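PDB 3LHI: putative 6-phosphogluconolactonase from Neisseria gonorrhoeae, which probably hydrolyses 6-phosphogluconolactone to 6-phosphogluconate, the second step in the oxidative stage of the pentose phosphate pathway. Local coordinates for residues I176-L180 / D181-H185; F49-A52 / L53-D57. One frame throughout, in Å; residues are numbered along the deposited sequence.

Contact 1 (I176-L180 / D181-H185)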
loop_
_atom_site.group_PDB
_atom_site.type_symbol
_atom_site.label_atom_id
_atom_site.label_comp_id
_atom_site.label_asym_id
_atom_site.label_seq_id
_atom_site.Cartn_x
_atom_site.Cartn_y
_atom_site.Cartn_z
ATOM N N ILE A 176 -6.751 -2.602 -9.115
ATOM C CA ILE A 176 -7.215 -3.474 -8.064
ATOM C C ILE A 176 -6.649 -2.892 -6.771
ATOM O O ILE A 176 -5.438 -2.666 -6.686
ATOM C CB ILE A 176 -6.867 -4.973 -8.321
ATOM C CG1 ILE A 176 -7.330 -5.841 -7.150
ATOM C CG2 ILE A 176 -5.379 -5.189 -8.659
ATOM C CD1 ILE A 176 -7.030 -7.304 -7.370
ATOM N N SER A 177 -7.526 -2.653 -5.780
ATOM C CA SER A 177 -7.183 -1.981 -4.522
ATOM C C SER A 177 -7.623 -2.776 -3.334
ATOM O O SER A 177 -8.698 -3.387 -3.312
ATOM C CB SER A 177 -7.844 -0.645 -4.426
ATOM O OG SER A 177 -7.384 0.154 -3.367
HETATM N N MSE A 178 -6.811 -2.713 -2.281
HETATM C CA MSE A 178 -7.349 -3.029 -0.963
HETATM C C MSE A 178 -8.545 -2.103 -0.687
HETATM O O MSE A 178 -8.582 -0.912 -1.039
HETATM C CB MSE A 178 -6.278 -2.812 0.090
HETATM C CG MSE A 178 -5.231 -3.914 0.171
HETATM SE SE MSE A 178 -3.855 -3.653 1.475
HETATM C CE MSE A 178 -4.855 -4.037 3.047
ATOM N N THR A 179 -9.500 -2.645 0.021
ATOM C CA THR A 179 -10.660 -1.924 0.473
ATOM C C THR A 179 -10.410 -1.168 1.758
ATOM O O THR A 179 -9.393 -1.424 2.470
ATOM C CB THR A 179 -11.838 -2.879 0.663
ATOM O OG1 THR A 179 -11.435 -3.809 1.693
ATOM C CG2 THR A 179 -12.259 -3.582 -0.615
ATOM N N LEU A 180 -11.275 -0.245 2.127
ATOM C CA LEU A 180 -11.182 0.410 3.411
ATOM C C LEU A 180 -11.157 -0.595 4.573
ATOM O O LEU A 180 -10.362 -0.450 5.510
ATOM C CB LEU A 180 -12.301 1.425 3.571
ATOM C CG LEU A 180 -12.291 2.223 4.853
ATOM C CD1 LEU A 180 -11.015 3.007 5.107
ATOM C CD2 LEU A 180 -13.525 3.135 4.867
ATOM N N ASP A 181 -12.017 -1.610 4.479
ATOM C CA ASP A 181 -12.064 -2.656 5.530
ATOM C C ASP A 181 -10.737 -3.349 5.664
ATOM O O ASP A 181 -10.272 -3.610 6.789
ATOM C CB ASP A 181 -13.187 -3.653 5.209
ATOM C CG ASP A 181 -13.281 -4.773 6.204
ATOM O OD1 ASP A 181 -12.631 -5.813 5.985
ATOM O OD2 ASP A 181 -14.039 -4.595 7.155
ATOM N N ALA A 182 -10.135 -3.724 4.560
ATOM C CA ALA A 182 -8.865 -4.427 4.574
ATOM C C ALA A 182 -7.782 -3.558 5.213
ATOM O O ALA A 182 -6.974 -4.066 6.007
ATOM C CB ALA A 182 -8.437 -4.874 3.138
ATOM N N ILE A 183 -7.752 -2.282 4.866
ATOM C CA ILE A 183 -6.782 -1.363 5.451
ATOM C C ILE A 183 -6.979 -1.226 6.921
ATOM O O ILE A 183 -6.025 -1.338 7.711
ATOM C CB ILE A 183 -6.868 0.041 4.743
ATOM C CG1 ILE A 183 -6.468 -0.105 3.290
ATOM C CG2 ILE A 183 -6.083 1.113 5.502
ATOM C CD1 ILE A 183 -6.754 1.182 2.413
ATOM N N ALA A 184 -8.240 -1.031 7.330
ATOM C CA ALA A 184 -8.563 -0.766 8.718
ATOM C C ALA A 184 -8.226 -1.955 9.627
ATOM O O ALA A 184 -7.973 -1.727 10.820
ATOM C CB ALA A 184 -10.026 -0.392 8.866
ATOM N N HIS A 185 -8.263 -3.161 9.081
ATOM C CA HIS A 185 -8.018 -4.375 9.862
ATOM C C HIS A 185 -6.600 -4.894 9.747
ATOM O O HIS A 185 -6.264 -6.015 10.153
ATOM C CB HIS A 185 -9.053 -5.465 9.554
ATOM C CG HIS A 185 -10.415 -5.088 9.993
ATOM N ND1 HIS A 185 -11.219 -4.256 9.241
ATOM C CD2 HIS A 185 -11.077 -5.329 11.154
ATOM C CE1 HIS A 185 -12.347 -4.031 9.910
ATOM N NE2 HIS A 185 -12.283 -4.675 11.071
#

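Contact 2 (F49-A52 / L53-D57)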
loop_
_atom_site.group_PDB
_atom_site.type_symbol
_atom_site.label_atom_id
_atom_site.label_comp_id
_atom_site.label_asym_id
_atom_site.label_seq_id
_atom_site.Cartn_x
_atom_site.Cartn_y
_atom_site.Cartn_z
ATOM N N PHE A 49 12.927 3.932 0.731
ATOM C CA PHE A 49 12.462 3.082 1.837
ATOM C C PHE A 49 12.581 1.608 1.444
ATOM O O PHE A 49 13.090 0.815 2.231
ATOM C CB PHE A 49 11.044 3.491 2.199
ATOM C CG PHE A 49 10.210 2.368 2.779
ATOM C CD1 PHE A 49 10.499 1.778 3.988
ATOM C CD2 PHE A 49 9.095 1.920 2.099
ATOM C CE1 PHE A 49 9.716 0.741 4.471
ATOM C CE2 PHE A 49 8.306 0.924 2.591
ATOM C CZ PHE A 49 8.615 0.328 3.764
ATOM N N PHE A 50 12.123 1.232 0.263
ATOM C CA PHE A 50 12.237 -0.126 -0.185
ATOM C C PHE A 50 13.706 -0.565 -0.157
ATOM O O PHE A 50 14.026 -1.702 0.234
ATOM C CB PHE A 50 11.737 -0.296 -1.613
ATOM C CG PHE A 50 10.236 -0.195 -1.820
ATOM C CD1 PHE A 50 9.343 -0.205 -0.793
ATOM C CD2 PHE A 50 9.763 -0.099 -3.107
ATOM C CE1 PHE A 50 7.964 -0.116 -1.058
ATOM C CE2 PHE A 50 8.393 0.002 -3.369
ATOM C CZ PHE A 50 7.520 -0.033 -2.328
ATOM N N ASN A 51 14.591 0.273 -0.697
ATOM C CA ASN A 51 15.991 -0.096 -0.750
ATOM C C ASN A 51 16.553 -0.337 0.660
ATOM O O ASN A 51 17.249 -1.340 0.898
ATOM C CB ASN A 51 16.780 0.958 -1.529
ATOM C CG ASN A 51 18.236 0.606 -1.646
ATOM O OD1 ASN A 51 18.575 -0.394 -2.283
ATOM N ND2 ASN A 51 19.069 1.382 -0.970
ATOM N N ALA A 52 16.280 0.567 1.580
ATOM C CA ALA A 52 16.741 0.419 2.946
ATOM C C ALA A 52 16.142 -0.860 3.576
ATOM O O ALA A 52 16.817 -1.612 4.292
ATOM C CB ALA A 52 16.417 1.648 3.779
ATOM N N LEU A 53 14.842 -1.075 3.396
ATOM C CA LEU A 53 14.179 -2.231 4.004
ATOM C C LEU A 53 14.769 -3.517 3.454
ATOM O O LEU A 53 14.919 -4.503 4.210
ATOM C CB LEU A 53 12.676 -2.165 3.763
ATOM C CG LEU A 53 11.841 -3.320 4.299
ATOM C CD1 LEU A 53 11.951 -3.370 5.840
ATOM C CD2 LEU A 53 10.400 -3.149 3.870
ATOM N N SER A 54 15.121 -3.529 2.156
ATOM C CA SER A 54 15.617 -4.732 1.500
ATOM C C SER A 54 16.903 -5.258 2.141
ATOM O O SER A 54 17.236 -6.441 1.985
ATOM C CB SER A 54 15.838 -4.507 0.008
ATOM O OG SER A 54 17.030 -3.753 -0.257
ATOM N N GLN A 55 17.640 -4.375 2.811
ATOM C CA GLN A 55 18.905 -4.709 3.473
ATOM C C GLN A 55 18.745 -5.229 4.877
ATOM O O GLN A 55 19.714 -5.697 5.469
ATOM C CB GLN A 55 19.828 -3.475 3.485
ATOM C CG GLN A 55 20.244 -3.016 2.081
ATOM C CD GLN A 55 21.129 -1.790 2.098
ATOM O OE1 GLN A 55 21.568 -1.356 3.151
ATOM N NE2 GLN A 55 21.404 -1.257 0.936
ATOM N N LYS A 56 17.555 -5.130 5.444
ATOM C CA LYS A 56 17.327 -5.568 6.817
ATOM C C LYS A 56 17.454 -7.106 6.920
ATOM O O LYS A 56 16.955 -7.870 6.038
ATOM C CB LYS A 56 15.941 -5.114 7.288
ATOM C CG LYS A 56 15.780 -3.641 7.424
ATOM C CD LYS A 56 16.559 -3.145 8.641
ATOM C CE LYS A 56 16.292 -1.709 8.942
ATOM N NZ LYS A 56 16.919 -1.291 10.269
ATOM N N ASP A 57 18.153 -7.541 7.977
ATOM C CA ASP A 57 18.413 -8.979 8.184
ATOM C C ASP A 57 17.296 -9.638 8.940
ATOM O O ASP A 57 17.486 -10.192 9.994
ATOM C CB ASP A 57 19.778 -9.228 8.824
ATOM C CG ASP A 57 20.327 -10.674 8.579
ATOM O OD1 ASP A 57 19.964 -11.437 7.602
ATOM O OD2 ASP A 57 21.233 -11.018 9.364
#

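Contact 1 (I176-L180 / D181-H185)
At chi1 62°, Thr179 sets its OG1 between its own backbone N and carbonyl carbon, which turns the hydroxyl toward Ala182, while Met178, straight as far as SE and then bent at chi3 (74°), brings its terminal methyl against the same alanine. Thr179 OG1 accepts from Ala182 N over 3.1 Å in a fairly straight bond, the N-H...O angle being 160°. This makes Thr179 the N-cap of helix 180-184: its oxygen satisfies an amide of the first turn that has no helical carbonyl ahead of it. Threonine suits the place, for the same OG1 also bonds to Val161 O, tying the cap to the chain just before strand 163-166. The backbone takes over at once, with Ile183 N reaching Thr179 O at 3.0 Å and Ala184 N reaching Leu180 O at 2.9 Å. Here the chain passes from strand 175-178, in the mixed sheet of this glucosamine-6-phosphate isomerase-type fold, straight into a short helix with almost no loop between. Selenomethionine Met178 fills the angle between the two: its CE lies 3.7 Å from Ala182 CB and 3.6 Å from Ala182 O, and its CB meets Ile183 CG1 at 4.2 Å. The flexible chain of Met178 and the branched one of Ile183 both also pack on Leu131 of strand 130-133, whereas the methyl of Ala182 has Thr179 OG1 near it as well as Met178 CE, a place that suits a small apolar group. Beyond the helix, His185 turns its ring back along the last turn, and ND1 donates to Asp181 O at 2.7 Å. That oxygen lies in the plane of the imidazole and also receives His185 N, so two donors from one residue share a carbonyl near the helix C-terminus.

Contact 2 (F49-A52 / L53-D57)
From CB outward, Leu53 first meets backbone and then ring. Its CB lies 3.4 Å from Phe49 O, the oxygen that also takes the straight bond from Leu53 N at 2.8 Å. With CG anti to the backbone N (chi1 178°), the chain runs alongside Phe49, both side chains pointing the same way, and of the two branches beyond CG it is CD2 that touches the ring, ending 3.9 Å from Phe49 CZ and 4.0 Å from Phe49 CE1. This is i to i+4 packing on the buried side of a helix: Leu53 also packs on Trp60 and on Leu38 of strand 36-40, and Phe49 rests on Leu18 and Val22 of helix 11-33, so bulky apolar residues suit both positions. The helix, 47-54, is the crossover of a beta-alpha-beta unit between the parallel strands 36-40 and 63-71, and the residues after it turn the chain toward the second strand. The hydroxyl of Ser54, folded back between its own N and carbonyl carbon (chi1 76°), donates to Asn51 O at 2.7 Å, approaching 25° out of the carbonyl plane, and OG has a second partner in Asn92 ND2. A serine is short enough to reach a carbonyl one turn back. Gln55 N then makes an i to i+3 bond to Ala52 O at 3.2 Å, the donor standing well above the carbonyl plane. On the outer side the amides of Asn51 and Gln55 stand nearly perpendicular, ND2 and NE2 being 4.0 Å apart, while Asn51 OD1 accepts from Lys91 NZ. Lys56 spans back toward helix 11-33, where NZ forms a salt bridge with Asp20.

Overall arrangement
Following the chain from the N terminus, strand 3-8 and helix 11-33 come first, then strand 36-40 and helix 47-54, along which contact 2 forms, running into the residues that follow before strand 63-71. Contact 1 comes much later, where strand 175-178 passes into helix 180-184 ahead of strand 188-194. Each closes only a turn of a few residues, so the two lie in series and neither nest nor cross. The centres of contact 1 and contact 2 are about 25 Å apart, on opposite sides of the chain's centre, and the contacts do not touch. The sheet links them: strand 63-71, reached after contact 2, pairs parallel with 36-40 and antiparallel with 175-178, which leads into contact 1.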